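Side-chain contacts in adenine phosphoribosyltransferase (Leishmania donovani, PDB 1QB7), which probably catalyses the transfer of a 5-phosphoribosyl group from 5-phospho-alpha-D-ribose 1-diphosphate to adenine, giving AMP and diphosphate in purine salvage: residues Q20-S25 with K55-F60; Q63-M68 with P87-E92; L160-D165 with S192-I197; P96-R101 with Y132-K137. All coordinates share one frame; numbering follows the deposited sequence.

Interaction 1: residues Q20-S25 with K55-F60; sequences QLLKKS and KAIRDF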
loop_
_atom_site.group_PDB
_atom_site.type_symbol
_atom_site.label_atom_id
_atom_site.label_comp_id
_atom_site.label_asym_id
_atom_site.label_seq_id
_atom_site.Cartn_x
_atom_site.Cartn_y
_atom_site.Cartn_z
ATOM N N GLN A 20 17.594 -10.297 -12.603
ATOM C CA GLN A 20 17.723 -11.729 -12.399
ATOM C C GLN A 20 16.896 -12.181 -11.203
ATOM O O GLN A 20 16.220 -13.203 -11.257
ATOM C CB GLN A 20 19.193 -12.075 -12.147
ATOM C CG GLN A 20 20.127 -11.760 -13.301
ATOM C CD GLN A 20 20.064 -12.805 -14.384
ATOM O OE1 GLN A 20 20.994 -13.594 -14.545
ATOM N NE2 GLN A 20 18.957 -12.833 -15.129
ATOM N N LEU A 21 16.970 -11.414 -10.120
ATOM C CA LEU A 21 16.254 -11.723 -8.891
ATOM C C LEU A 21 14.745 -11.659 -9.105
ATOM O O LEU A 21 14.002 -12.485 -8.580
ATOM C CB LEU A 21 16.703 -10.756 -7.792
ATOM C CG LEU A 21 16.490 -11.116 -6.323
ATOM C CD1 LEU A 21 16.854 -12.560 -6.052
ATOM C CD2 LEU A 21 17.340 -10.191 -5.480
ATOM N N LEU A 22 14.304 -10.685 -9.893
ATOM C CA LEU A 22 12.885 -10.516 -10.199
ATOM C C LEU A 22 12.372 -11.686 -11.027
ATOM O O LEU A 22 11.282 -12.199 -10.781
ATOM C CB LEU A 22 12.653 -9.206 -10.954
ATOM C CG LEU A 22 12.734 -7.937 -10.109
ATOM C CD1 LEU A 22 12.775 -6.711 -11.004
ATOM C CD2 LEU A 22 11.546 -7.883 -9.170
ATOM N N LYS A 23 13.169 -12.107 -12.006
ATOM C CA LYS A 23 12.805 -13.224 -12.870
ATOM C C LYS A 23 12.693 -14.512 -12.039
ATOM O O LYS A 23 11.836 -15.358 -12.290
ATOM C CB LYS A 23 13.862 -13.368 -13.965
ATOM C CG LYS A 23 13.649 -14.495 -14.954
ATOM C CD LYS A 23 14.865 -14.578 -15.868
ATOM C CE LYS A 23 14.851 -15.797 -16.777
ATOM N NZ LYS A 23 13.731 -15.780 -17.760
ATOM N N LYS A 24 13.545 -14.625 -11.026
ATOM C CA LYS A 24 13.580 -15.783 -10.142
ATOM C C LYS A 24 12.425 -15.778 -9.142
ATOM O O LYS A 24 11.813 -16.814 -8.893
ATOM C CB LYS A 24 14.919 -15.814 -9.396
ATOM C CG LYS A 24 15.069 -16.927 -8.366
ATOM C CD LYS A 24 16.361 -16.753 -7.564
ATOM C CE LYS A 24 16.436 -17.697 -6.362
ATOM N NZ LYS A 24 16.510 -19.133 -6.756
ATOM N N SER A 25 12.113 -14.603 -8.600
ATOM C CA SER A 25 11.050 -14.453 -7.605
ATOM C C SER A 25 9.617 -14.394 -8.116
ATOM O O SER A 25 8.723 -14.972 -7.501
ATOM C CB SER A 25 11.301 -13.215 -6.743
ATOM O OG SER A 25 12.558 -13.293 -6.100
ATOM N N LYS A 55 14.468 -5.804 -1.030
ATOM C CA LYS A 55 15.636 -5.005 -0.691
ATOM C C LYS A 55 16.388 -4.558 -1.950
ATOM O O LYS A 55 16.839 -3.415 -2.043
ATOM C CB LYS A 55 16.567 -5.787 0.239
ATOM C CG LYS A 55 17.731 -4.964 0.759
ATOM C CD LYS A 55 18.642 -5.771 1.653
ATOM C CE LYS A 55 19.871 -4.960 2.026
ATOM N NZ LYS A 55 20.802 -5.713 2.925
ATOM N N ALA A 56 16.487 -5.452 -2.930
ATOM C CA ALA A 56 17.173 -5.142 -4.182
ATOM C C ALA A 56 16.476 -3.999 -4.920
ATOM O O ALA A 56 17.137 -3.119 -5.474
ATOM C CB ALA A 56 17.258 -6.381 -5.063
ATOM N N ILE A 57 15.145 -4.011 -4.916
ATOM C CA ILE A 57 14.355 -2.964 -5.567
ATOM C C ILE A 57 14.575 -1.646 -4.831
ATOM O O ILE A 57 14.839 -0.613 -5.446
ATOM C CB ILE A 57 12.852 -3.288 -5.527
ATOM C CG1 ILE A 57 12.553 -4.514 -6.388
ATOM C CG2 ILE A 57 12.038 -2.080 -5.979
ATOM C CD1 ILE A 57 11.166 -5.057 -6.198
ATOM N N ARG A 58 14.468 -1.697 -3.506
ATOM C CA ARG A 58 14.652 -0.521 -2.661
ATOM C C ARG A 58 16.038 0.092 -2.889
ATOM O O ARG A 58 16.160 1.289 -3.150
ATOM C CB ARG A 58 14.476 -0.920 -1.193
ATOM C CG ARG A 58 14.336 0.229 -0.212
ATOM C CD ARG A 58 15.668 0.884 0.119
ATOM N NE ARG A 58 16.666 -0.091 0.549
ATOM C CZ ARG A 58 16.767 -0.587 1.782
ATOM N NH1 ARG A 58 15.930 -0.197 2.737
ATOM N NH2 ARG A 58 17.716 -1.472 2.061
ATOM N N ASP A 59 17.075 -0.737 -2.806
ATOM C CA ASP A 59 18.450 -0.268 -2.993
ATOM C C ASP A 59 18.685 0.359 -4.361
ATOM O O ASP A 59 19.269 1.433 -4.461
ATOM C CB ASP A 59 19.452 -1.411 -2.789
ATOM C CG ASP A 59 19.541 -1.869 -1.350
ATOM O OD1 ASP A 59 19.150 -1.112 -0.442
ATOM O OD2 ASP A 59 20.022 -2.995 -1.124
ATOM N N PHE A 60 18.227 -0.320 -5.407
ATOM C CA PHE A 60 18.401 0.158 -6.770
ATOM C C PHE A 60 17.744 1.518 -7.026
ATOM O O PHE A 60 18.405 2.454 -7.477
ATOM C CB PHE A 60 17.888 -0.885 -7.771
ATOM C CG PHE A 60 18.090 -0.492 -9.209
ATOM C CD1 PHE A 60 19.274 -0.813 -9.873
ATOM C CD2 PHE A 60 17.119 0.242 -9.889
ATOM C CE1 PHE A 60 19.489 -0.406 -11.190
ATOM C CE2 PHE A 60 17.326 0.655 -11.207
ATOM C CZ PHE A 60 18.518 0.329 -11.855
#

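Interaction 2: residues Q63-M68 with P87-E92; sequences QRYRAM and PMIAVE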
loop_
_atom_site.group_PDB
_atom_site.type_symbol
_atom_site.label_atom_id
_atom_site.label_comp_id
_atom_site.label_asym_id
_atom_site.label_seq_id
_atom_site.Cartn_x
_atom_site.Cartn_y
_atom_site.Cartn_z
ATOM N N GLN A 63 19.284 4.436 -5.008
ATOM C CA GLN A 63 20.550 4.840 -5.627
ATOM C C GLN A 63 20.281 5.659 -6.878
ATOM O O GLN A 63 20.924 6.682 -7.118
ATOM C CB GLN A 63 21.391 3.617 -5.984
ATOM C CG GLN A 63 22.011 2.940 -4.776
ATOM C CD GLN A 63 22.426 1.506 -5.048
ATOM O OE1 GLN A 63 22.424 1.053 -6.197
ATOM N NE2 GLN A 63 22.767 0.775 -3.987
ATOM N N ARG A 64 19.286 5.231 -7.643
ATOM C CA ARG A 64 18.924 5.923 -8.863
ATOM C C ARG A 64 18.543 7.371 -8.599
ATOM O O ARG A 64 19.088 8.282 -9.220
ATOM C CB ARG A 64 17.772 5.204 -9.560
ATOM C CG ARG A 64 17.280 5.914 -10.792
ATOM C CD ARG A 64 16.168 5.140 -11.445
ATOM N NE ARG A 64 15.679 5.810 -12.644
ATOM C CZ ARG A 64 16.317 5.832 -13.811
ATOM N NH1 ARG A 64 17.480 5.209 -13.949
ATOM N NH2 ARG A 64 15.783 6.472 -14.844
ATOM N N TYR A 65 17.644 7.588 -7.647
ATOM C CA TYR A 65 17.188 8.940 -7.357
ATOM C C TYR A 65 18.180 9.834 -6.621
ATOM O O TYR A 65 18.152 11.051 -6.796
ATOM C CB TYR A 65 15.810 8.901 -6.695
ATOM C CG TYR A 65 14.803 8.182 -7.574
ATOM C CD1 TYR A 65 14.615 8.573 -8.901
ATOM C CD2 TYR A 65 14.105 7.065 -7.113
ATOM C CE1 TYR A 65 13.768 7.869 -9.752
ATOM C CE2 TYR A 65 13.253 6.348 -7.961
ATOM C CZ TYR A 65 13.094 6.757 -9.279
ATOM O OH TYR A 65 12.291 6.042 -10.136
ATOM N N ARG A 66 19.073 9.233 -5.832
ATOM C CA ARG A 66 20.106 9.989 -5.114
ATOM C C ARG A 66 21.136 10.505 -6.116
ATOM O O ARG A 66 21.717 11.576 -5.935
ATOM C CB ARG A 66 20.808 9.117 -4.064
ATOM C CG ARG A 66 20.039 8.987 -2.768
ATOM C CD ARG A 66 20.835 8.264 -1.687
ATOM N NE ARG A 66 20.092 8.233 -0.424
ATOM C CZ ARG A 66 20.142 7.242 0.464
ATOM N NH1 ARG A 66 20.913 6.187 0.241
ATOM N NH2 ARG A 66 19.381 7.280 1.554
ATOM N N ALA A 67 21.342 9.731 -7.178
ATOM C CA ALA A 67 22.281 10.078 -8.234
ATOM C C ALA A 67 21.651 11.016 -9.264
ATOM O O ALA A 67 22.355 11.681 -10.026
ATOM C CB ALA A 67 22.777 8.809 -8.920
ATOM N N MET A 68 20.325 11.093 -9.264
ATOM C CA MET A 68 19.599 11.924 -10.217
ATOM C C MET A 68 19.720 13.430 -9.984
ATOM O O MET A 68 19.743 13.898 -8.841
ATOM C CB MET A 68 18.129 11.510 -10.240
ATOM C CG MET A 68 17.355 11.998 -11.439
ATOM S SD MET A 68 15.742 11.216 -11.534
ATOM C CE MET A 68 16.147 9.614 -12.187
ATOM N N PRO A 87 6.794 4.108 -0.360
ATOM C CA PRO A 87 7.242 4.508 0.982
ATOM C C PRO A 87 8.658 4.088 1.376
ATOM O O PRO A 87 9.373 4.866 2.008
ATOM C CB PRO A 87 6.189 3.882 1.897
ATOM C CG PRO A 87 4.949 3.906 1.042
ATOM C CD PRO A 87 5.477 3.446 -0.299
ATOM N N MET A 88 9.078 2.881 1.002
ATOM C CA MET A 88 10.421 2.450 1.371
ATOM C C MET A 88 11.505 3.207 0.612
ATOM O O MET A 88 12.643 3.279 1.063
ATOM C CB MET A 88 10.595 0.934 1.247
ATOM C CG MET A 88 10.495 0.376 -0.141
ATOM S SD MET A 88 10.805 -1.399 -0.127
ATOM C CE MET A 88 10.810 -1.697 -1.880
ATOM N N ILE A 89 11.150 3.783 -0.532
ATOM C CA ILE A 89 12.105 4.563 -1.310
ATOM C C ILE A 89 12.106 5.997 -0.775
ATOM O O ILE A 89 13.160 6.558 -0.468
ATOM C CB ILE A 89 11.736 4.578 -2.802
ATOM C CG1 ILE A 89 11.797 3.160 -3.372
ATOM C CG2 ILE A 89 12.687 5.478 -3.576
ATOM C CD1 ILE A 89 11.150 3.031 -4.741
ATOM N N ALA A 90 10.907 6.559 -0.629
ATOM C CA ALA A 90 10.717 7.920 -0.137
ATOM C C ALA A 90 11.330 8.156 1.245
ATOM O O ALA A 90 11.868 9.234 1.511
ATOM C CB ALA A 90 9.228 8.272 -0.123
ATOM N N VAL A 91 11.261 7.149 2.113
ATOM C CA VAL A 91 11.813 7.261 3.464
ATOM C C VAL A 91 13.335 7.442 3.429
ATOM O O VAL A 91 13.904 8.163 4.251
ATOM C CB VAL A 91 11.422 6.038 4.347
ATOM C CG1 VAL A 91 12.211 4.805 3.955
ATOM C CG2 VAL A 91 11.615 6.362 5.812
ATOM N N GLU A 92 13.979 6.821 2.444
ATOM C CA GLU A 92 15.423 6.919 2.281
ATOM C C GLU A 92 15.828 8.244 1.634
ATOM O O GLU A 92 16.831 8.853 2.010
ATOM C CB GLU A 92 15.936 5.756 1.434
ATOM C CG GLU A 92 15.725 4.391 2.062
ATOM C CD GLU A 92 16.358 4.262 3.441
ATOM O OE1 GLU A 92 17.342 4.974 3.737
ATOM O OE2 GLU A 92 15.875 3.434 4.238
HETATM O O HOH W 1 18.879 10.735 0.071
#

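Interaction 3: residues L160-D165 with S192-I197; sequences LVEASD and SRYKDI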
loop_
_atom_site.group_PDB
_atom_site.type_symbol
_atom_site.label_atom_id
_atom_site.label_comp_id
_atom_site.label_asym_id
_atom_site.label_seq_id
_atom_site.Cartn_x
_atom_site.Cartn_y
_atom_site.Cartn_z
ATOM N N LEU A 160 -2.834 14.370 -13.210
ATOM C CA LEU A 160 -2.835 14.941 -11.870
ATOM C C LEU A 160 -1.583 15.766 -11.586
ATOM O O LEU A 160 -1.667 16.838 -10.986
ATOM C CB LEU A 160 -3.030 13.838 -10.823
ATOM C CG LEU A 160 -4.409 13.163 -10.841
ATOM C CD1 LEU A 160 -4.395 11.902 -9.996
ATOM C CD2 LEU A 160 -5.491 14.138 -10.370
ATOM N N VAL A 161 -0.428 15.282 -12.038
ATOM C CA VAL A 161 0.830 16.003 -11.843
ATOM C C VAL A 161 0.843 17.288 -12.686
ATOM O O VAL A 161 1.218 18.349 -12.195
ATOM C CB VAL A 161 2.058 15.112 -12.172
ATOM C CG1 VAL A 161 3.341 15.924 -12.076
ATOM C CG2 VAL A 161 2.127 13.930 -11.215
ATOM N N GLU A 162 0.398 17.200 -13.939
ATOM C CA GLU A 162 0.349 18.377 -14.812
ATOM C C GLU A 162 -0.597 19.432 -14.239
ATOM O O GLU A 162 -0.252 20.608 -14.182
ATOM C CB GLU A 162 -0.097 18.010 -16.240
ATOM C CG GLU A 162 -0.520 19.183 -17.113
ATOM C CD GLU A 162 -1.001 18.747 -18.483
ATOM O OE1 GLU A 162 -1.689 17.706 -18.585
ATOM O OE2 GLU A 162 -0.690 19.456 -19.462
ATOM N N ALA A 163 -1.786 19.005 -13.818
ATOM C CA ALA A 163 -2.777 19.916 -13.253
ATOM C C ALA A 163 -2.253 20.604 -11.994
ATOM O O ALA A 163 -2.685 21.708 -11.653
ATOM C CB ALA A 163 -4.061 19.168 -12.952
ATOM N N SER A 164 -1.323 19.944 -11.306
ATOM C CA SER A 164 -0.718 20.484 -10.091
ATOM C C SER A 164 0.401 21.472 -10.406
ATOM O O SER A 164 1.044 22.006 -9.498
ATOM C CB SER A 164 -0.161 19.349 -9.242
ATOM O OG SER A 164 -1.206 18.541 -8.754
ATOM N N ASP A 165 0.629 21.702 -11.699
ATOM C CA ASP A 165 1.666 22.615 -12.172
ATOM C C ASP A 165 3.054 22.051 -11.837
ATOM O O ASP A 165 3.998 22.796 -11.570
ATOM C CB ASP A 165 1.467 24.012 -11.555
ATOM C CG ASP A 165 2.044 25.135 -12.413
ATOM O OD1 ASP A 165 2.642 24.854 -13.474
ATOM O OD2 ASP A 165 1.883 26.314 -12.025
ATOM N N SER A 192 0.905 13.469 -29.468
ATOM C CA SER A 192 2.181 13.259 -28.783
ATOM C C SER A 192 2.431 14.257 -27.652
ATOM O O SER A 192 3.555 14.718 -27.465
ATOM C CB SER A 192 3.336 13.336 -29.793
ATOM O OG SER A 192 3.154 12.417 -30.854
ATOM N N ARG A 193 1.395 14.587 -26.890
ATOM C CA ARG A 193 1.556 15.546 -25.803
ATOM C C ARG A 193 2.373 15.012 -24.631
ATOM O O ARG A 193 2.950 15.789 -23.869
ATOM C CB ARG A 193 0.201 16.067 -25.321
ATOM C CG ARG A 193 -0.743 15.013 -24.800
ATOM C CD ARG A 193 -1.947 15.669 -24.146
ATOM N NE ARG A 193 -1.558 16.561 -23.054
ATOM C CZ ARG A 193 -2.347 17.502 -22.541
ATOM N NH1 ARG A 193 -3.571 17.679 -23.022
ATOM N NH2 ARG A 193 -1.913 18.258 -21.541
ATOM N N TYR A 194 2.429 13.690 -24.498
ATOM C CA TYR A 194 3.191 13.055 -23.426
ATOM C C TYR A 194 4.430 12.338 -23.963
ATOM O O TYR A 194 5.032 11.516 -23.271
ATOM C CB TYR A 194 2.304 12.077 -22.655
ATOM C CG TYR A 194 1.125 12.738 -21.975
ATOM C CD1 TYR A 194 1.316 13.708 -20.985
ATOM C CD2 TYR A 194 -0.185 12.394 -22.316
ATOM C CE1 TYR A 194 0.233 14.319 -20.355
ATOM C CE2 TYR A 194 -1.272 13.000 -21.691
ATOM C CZ TYR A 194 -1.055 13.959 -20.711
ATOM O OH TYR A 194 -2.129 14.556 -20.092
ATOM N N LYS A 195 4.818 12.695 -25.187
ATOM C CA LYS A 195 5.972 12.124 -25.871
ATOM C C LYS A 195 7.242 12.157 -25.035
ATOM O O LYS A 195 8.059 11.246 -25.118
ATOM C CB LYS A 195 6.222 12.873 -27.184
ATOM C CG LYS A 195 7.424 12.384 -27.977
ATOM C CD LYS A 195 7.770 13.336 -29.120
ATOM C CE LYS A 195 9.066 12.926 -29.814
ATOM N NZ LYS A 195 9.461 13.880 -30.893
ATOM N N ASP A 196 7.395 13.198 -24.222
ATOM C CA ASP A 196 8.580 13.356 -23.389
ATOM C C ASP A 196 8.536 12.666 -22.032
ATOM O O ASP A 196 9.484 12.781 -21.255
ATOM C CB ASP A 196 8.922 14.843 -23.212
ATOM C CG ASP A 196 9.307 15.519 -24.524
ATOM O OD1 ASP A 196 10.044 14.900 -25.327
ATOM O OD2 ASP A 196 8.871 16.667 -24.754
ATOM N N ILE A 197 7.449 11.950 -21.747
ATOM C CA ILE A 197 7.313 11.238 -20.479
ATOM C C ILE A 197 8.139 9.960 -20.529
ATOM O O ILE A 197 7.933 9.122 -21.402
ATOM C CB ILE A 197 5.839 10.838 -20.179
ATOM C CG1 ILE A 197 4.939 12.079 -20.096
ATOM C CG2 ILE A 197 5.766 10.017 -18.889
ATOM C CD1 ILE A 197 5.330 13.076 -19.022
#

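Interaction 4: residues P96-R101 with Y132-K137; sequences PFVLMR and YGSIGK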
loop_
_atom_site.group_PDB
_atom_site.type_symbol
_atom_site.label_atom_id
_atom_site.label_comp_id
_atom_site.label_asym_id
_atom_site.label_seq_id
_atom_site.Cartn_x
_atom_site.Cartn_y
_atom_site.Cartn_z
ATOM N N PRO A 96 8.425 13.426 0.409
ATOM C CA PRO A 96 7.038 12.994 0.619
ATOM C C PRO A 96 6.566 11.846 -0.273
ATOM O O PRO A 96 7.025 11.698 -1.411
ATOM C CB PRO A 96 6.232 14.258 0.281
ATOM C CG PRO A 96 7.175 15.363 0.555
ATOM C CD PRO A 96 8.464 14.837 -0.007
ATOM N N PHE A 97 5.689 11.005 0.270
ATOM C CA PHE A 97 5.086 9.944 -0.520
ATOM C C PHE A 97 3.617 10.333 -0.602
ATOM O O PHE A 97 2.937 10.436 0.423
ATOM C CB PHE A 97 5.214 8.547 0.102
ATOM C CG PHE A 97 4.462 7.487 -0.674
ATOM C CD1 PHE A 97 4.959 7.004 -1.881
ATOM C CD2 PHE A 97 3.215 7.038 -0.241
ATOM C CE1 PHE A 97 4.228 6.097 -2.646
ATOM C CE2 PHE A 97 2.478 6.132 -0.998
ATOM C CZ PHE A 97 2.987 5.664 -2.204
ATOM N N VAL A 98 3.161 10.608 -1.819
ATOM C CA VAL A 98 1.777 10.996 -2.073
ATOM C C VAL A 98 0.981 9.791 -2.601
ATOM O O VAL A 98 1.514 8.949 -3.329
ATOM C CB VAL A 98 1.712 12.193 -3.063
ATOM C CG1 VAL A 98 0.273 12.659 -3.252
ATOM C CG2 VAL A 98 2.580 13.345 -2.554
ATOM N N LEU A 99 -0.292 9.715 -2.221
ATOM C CA LEU A 99 -1.159 8.609 -2.615
ATOM C C LEU A 99 -2.166 8.952 -3.704
ATOM O O LEU A 99 -2.895 9.937 -3.594
ATOM C CB LEU A 99 -1.959 8.114 -1.403
ATOM C CG LEU A 99 -1.313 7.446 -0.192
ATOM C CD1 LEU A 99 -0.350 8.369 0.525
ATOM C CD2 LEU A 99 -2.421 7.027 0.750
ATOM N N MET A 100 -2.202 8.149 -4.761
ATOM C CA MET A 100 -3.201 8.360 -5.799
ATOM C C MET A 100 -4.262 7.288 -5.551
ATOM O O MET A 100 -3.985 6.091 -5.638
ATOM C CB MET A 100 -2.623 8.232 -7.207
ATOM C CG MET A 100 -3.652 8.556 -8.281
ATOM S SD MET A 100 -3.014 8.531 -9.957
ATOM C CE MET A 100 -3.115 6.789 -10.328
ATOM N N ARG A 101 -5.459 7.727 -5.182
ATOM C CA ARG A 101 -6.548 6.805 -4.886
ATOM C C ARG A 101 -7.864 7.305 -5.465
ATOM O O ARG A 101 -7.956 8.443 -5.925
ATOM C CB ARG A 101 -6.725 6.668 -3.369
ATOM C CG ARG A 101 -5.437 6.646 -2.545
ATOM C CD ARG A 101 -5.725 6.259 -1.103
ATOM N NE ARG A 101 -6.232 4.895 -1.045
ATOM C CZ ARG A 101 -6.548 4.241 0.067
ATOM N NH1 ARG A 101 -6.429 4.824 1.251
ATOM N NH2 ARG A 101 -6.998 2.999 -0.014
ATOM N N TYR A 132 -5.585 18.076 -3.239
ATOM C CA TYR A 132 -5.199 19.354 -3.815
ATOM C C TYR A 132 -4.065 19.945 -2.982
ATOM O O TYR A 132 -4.204 20.102 -1.775
ATOM C CB TYR A 132 -6.407 20.295 -3.782
ATOM C CG TYR A 132 -6.172 21.648 -4.399
ATOM C CD1 TYR A 132 -5.664 22.703 -3.642
ATOM C CD2 TYR A 132 -6.481 21.883 -5.737
ATOM C CE1 TYR A 132 -5.470 23.960 -4.205
ATOM C CE2 TYR A 132 -6.294 23.133 -6.308
ATOM C CZ TYR A 132 -5.790 24.169 -5.540
ATOM O OH TYR A 132 -5.627 25.418 -6.103
ATOM N N GLY A 133 -2.937 20.231 -3.621
ATOM C CA GLY A 133 -1.817 20.819 -2.906
ATOM C C GLY A 133 -0.789 19.843 -2.367
ATOM O O GLY A 133 0.186 20.265 -1.750
ATOM N N SER A 134 -1.018 18.545 -2.558
ATOM C CA SER A 134 -0.072 17.538 -2.088
ATOM C C SER A 134 1.216 17.658 -2.913
ATOM O O SER A 134 2.288 17.248 -2.474
ATOM C CB SER A 134 -0.667 16.128 -2.193
ATOM O OG SER A 134 -1.110 15.848 -3.507
ATOM N N ILE A 135 1.076 18.174 -4.130
ATOM C CA ILE A 135 2.205 18.414 -5.016
ATOM C C ILE A 135 2.028 19.839 -5.502
ATOM O O ILE A 135 0.949 20.225 -5.949
ATOM C CB ILE A 135 2.258 17.448 -6.239
ATOM C CG1 ILE A 135 2.192 15.990 -5.787
ATOM C CG2 ILE A 135 3.456 17.733 -7.092
ATOM C CD1 ILE A 135 1.926 15.024 -6.918
ATOM N N GLY A 136 3.070 20.642 -5.363
ATOM C CA GLY A 136 2.966 22.024 -5.782
ATOM C C GLY A 136 3.742 22.347 -7.036
ATOM O O GLY A 136 4.364 21.475 -7.644
ATOM N N LYS A 137 3.672 23.615 -7.426
ATOM C CA LYS A 137 4.378 24.118 -8.594
ATOM C C LYS A 137 5.865 23.873 -8.392
ATOM O O LYS A 137 6.393 24.068 -7.293
ATOM C CB LYS A 137 4.115 25.618 -8.742
ATOM C CG LYS A 137 4.857 26.295 -9.880
ATOM C CD LYS A 137 4.438 27.753 -9.967
ATOM C CE LYS A 137 5.135 28.478 -11.102
ATOM N NZ LYS A 137 4.767 29.928 -11.104
#

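Interaction 1: residues Q20-S25 with K55-F60
Two turns of helix touch here through Leu21 with Ala56 and Leu22 with Ile57, and two residues beyond Ile57 the carboxylate oxygen Asp59 OD1 is gripped by two nitrogens of its neighbour Arg58. Arg58 NE and Arg58 NH2 each donate to Asp59 OD1 over 2.9 Å, side-on and from the same face of the carboxylate. The oxygen lies close to the guanidinium plane, so the pair of bonds restrains rotation of the arginine head. Arg58 NH1 is left to form a salt bridge with Glu92 of the second subunit.

Between residues 20-25 and 55-60 the contact is apolar. Leu21 CG stands anti to the backbone N (chi1 -160°), which sends the branch CD2 across to the methyl of Ala56, with Leu21 CD2 3.8 Å from Ala56 CB. One residue on, Leu22 and Ile57 cross at about a right angle and meet methyl to methyl, Leu22 CD2 lying 4.1 Å from Ile57 CD1. Short alanine facing long leucine suits the close approach of the backbones at this point.

Leu22 and Ile57 both reach Ile47 of helix 45-48 and the loop residue Ile174, so helix 17-25 packs against helix 51-67 with helix 45-48 filling in beside them.

Interaction 2: residues Q63-M68 with P87-E92
The Tyr65 ring turns an edge to Ile89, whose CG2 lies near the ring plane; Arg64 CG sits over one face, offset toward the rim, and Met68 SD lies in plane at the edge. The Arg66 guanidinium likewise works through its edge, with Glu92 O near its plane and a water in it. The two helices involved, 51-67 and 86-93, belong to the alpha/beta fold of type I phosphoribosyltransferases and both pack on strand 140-145, Tyr65 through Val142 and Ile89 through Ile144.

The apolar contact is a single approach, Tyr65 CD2 to Ile89 CG2 at 4.1 Å, while the phenol oxygen Tyr65 OH is hydrogen-bonded to Glu170. More surface is covered by Arg66; its chain, extended from CG to NE, spans the gap at the outer side. Its NH2 donates to the backbone oxygen Glu92 O over 3.0 Å (N-H...O angle 151°), coming from well above the carbonyl plane. The carboxylate of Glu92 is only a long ionic partner for Arg66; its OE2 forms a salt bridge with Arg58 of the second subunit. A water helps: Arg66 NE donates to it over 2.8 Å, and it passes a weak bond to Glu92 O at 3.4 Å.

Interaction 3: residues L160-D165 with S192-I197
Arg193 folds over the ring of Tyr194 and ends against the carboxylate of Glu162. Its CG lies 3.6 Å above one face of the Tyr194 ring, offset toward the rim, an arrangement reached with Arg193 CG placed between its backbone N and carbonyl carbon (chi1 60°) and a bend further out at chi3. Tyr194 OH in turn lies over a face of the guanidinium, so the two neighbouring side chains run together toward the helix.

In one of the two conformers of Glu162, Arg193 NH2 makes a salt bridge to Glu162 OE2 at 2.7 Å. The carboxylate and guanidinium planes stand 89° apart, and a single nitrogen faces both oxygens in place of the flat, two-nitrogen pairing. Glu162 OE1 also approaches the edge of the Tyr194 ring, 3.5 Å from Tyr194 OH, without a hydrogen bond there. Because Glu162 has a second conformer, the bridge may not be permanent.

Glu162 stands in the last turn of its helix, which closes in a Schellman motif where Asp165 takes positive phi; Asp165 N bonds back to Glu162 O over 2.9 Å. Two overlapping type I turns shape the opposing segment. That segment leads from helix 182-192 to strand 199-201, and its Tyr194 packs on Leu155, Leu158 and Gln159 of helix 152-163, while Leu231 of the second subunit touches Glu162.

Interaction 4: residues P96-R101 with Y132-K137
Val98 meets the loop with both of its methyl groups. CG1, anti to the backbone N (chi1 -176°), points at Ser134 and lies 3.5 Å from Ser134 OG, with Ser134 CB close behind. The other methyl, Val98 CG2, approaches the backbone oxygen Ser134 O at 3.9 Å and comes 4.2 Å from Ile135 CG1 in one of the two conformers of the isoleucine. No hydrogen bond joins the segments: the hydroxyl is met by a methyl and spends its proton on Arg131 O, just before the loop segment, which leaves the buried Ser134 OG with a polar partner.

Val98 belongs to strand 97-100, outermost within this chain in the parallel part of the central sheet of the phosphoribosyltransferase fold. Backbone hydrogen bonds to Ile75 and Gly77 hold it beside strand 74-78, and its side chain also touches Leu76. Residues 132-137 lie in the loop between strands 129-131 and 140-145. Gly133, whose positive phi (93°) is readily taken by glycine, immediately precedes Ser134, whose CB points toward the strand. Further out, Ile135 packs on Ala166, and neighbouring Phe97 bonds through its backbone O to Thr48 OG1 of the second subunit.

Followed from the N terminus, the four contacts close one after another, with no nesting and no crossing. Interaction 1 brings the first helix, 17-25, against helix 51-67, and interaction 2 starts three residues later on that same helix; the two touch where Arg58 CG meets Met88 O. Helix 86-93 then runs into strand 97-100, and Ala90 and Pro87 pack on Phe97, joining interaction 2 to interaction 4. Interaction 4 closes the excursion from that strand to the loop before strand 140-145. Interaction 3, last along the chain, closes the excursion from helix 152-163 to the loop between helix 182-192 and strand 199-201, and adjoins interaction 4 through Leu160 with Met100. All four contacts reach the second subunit.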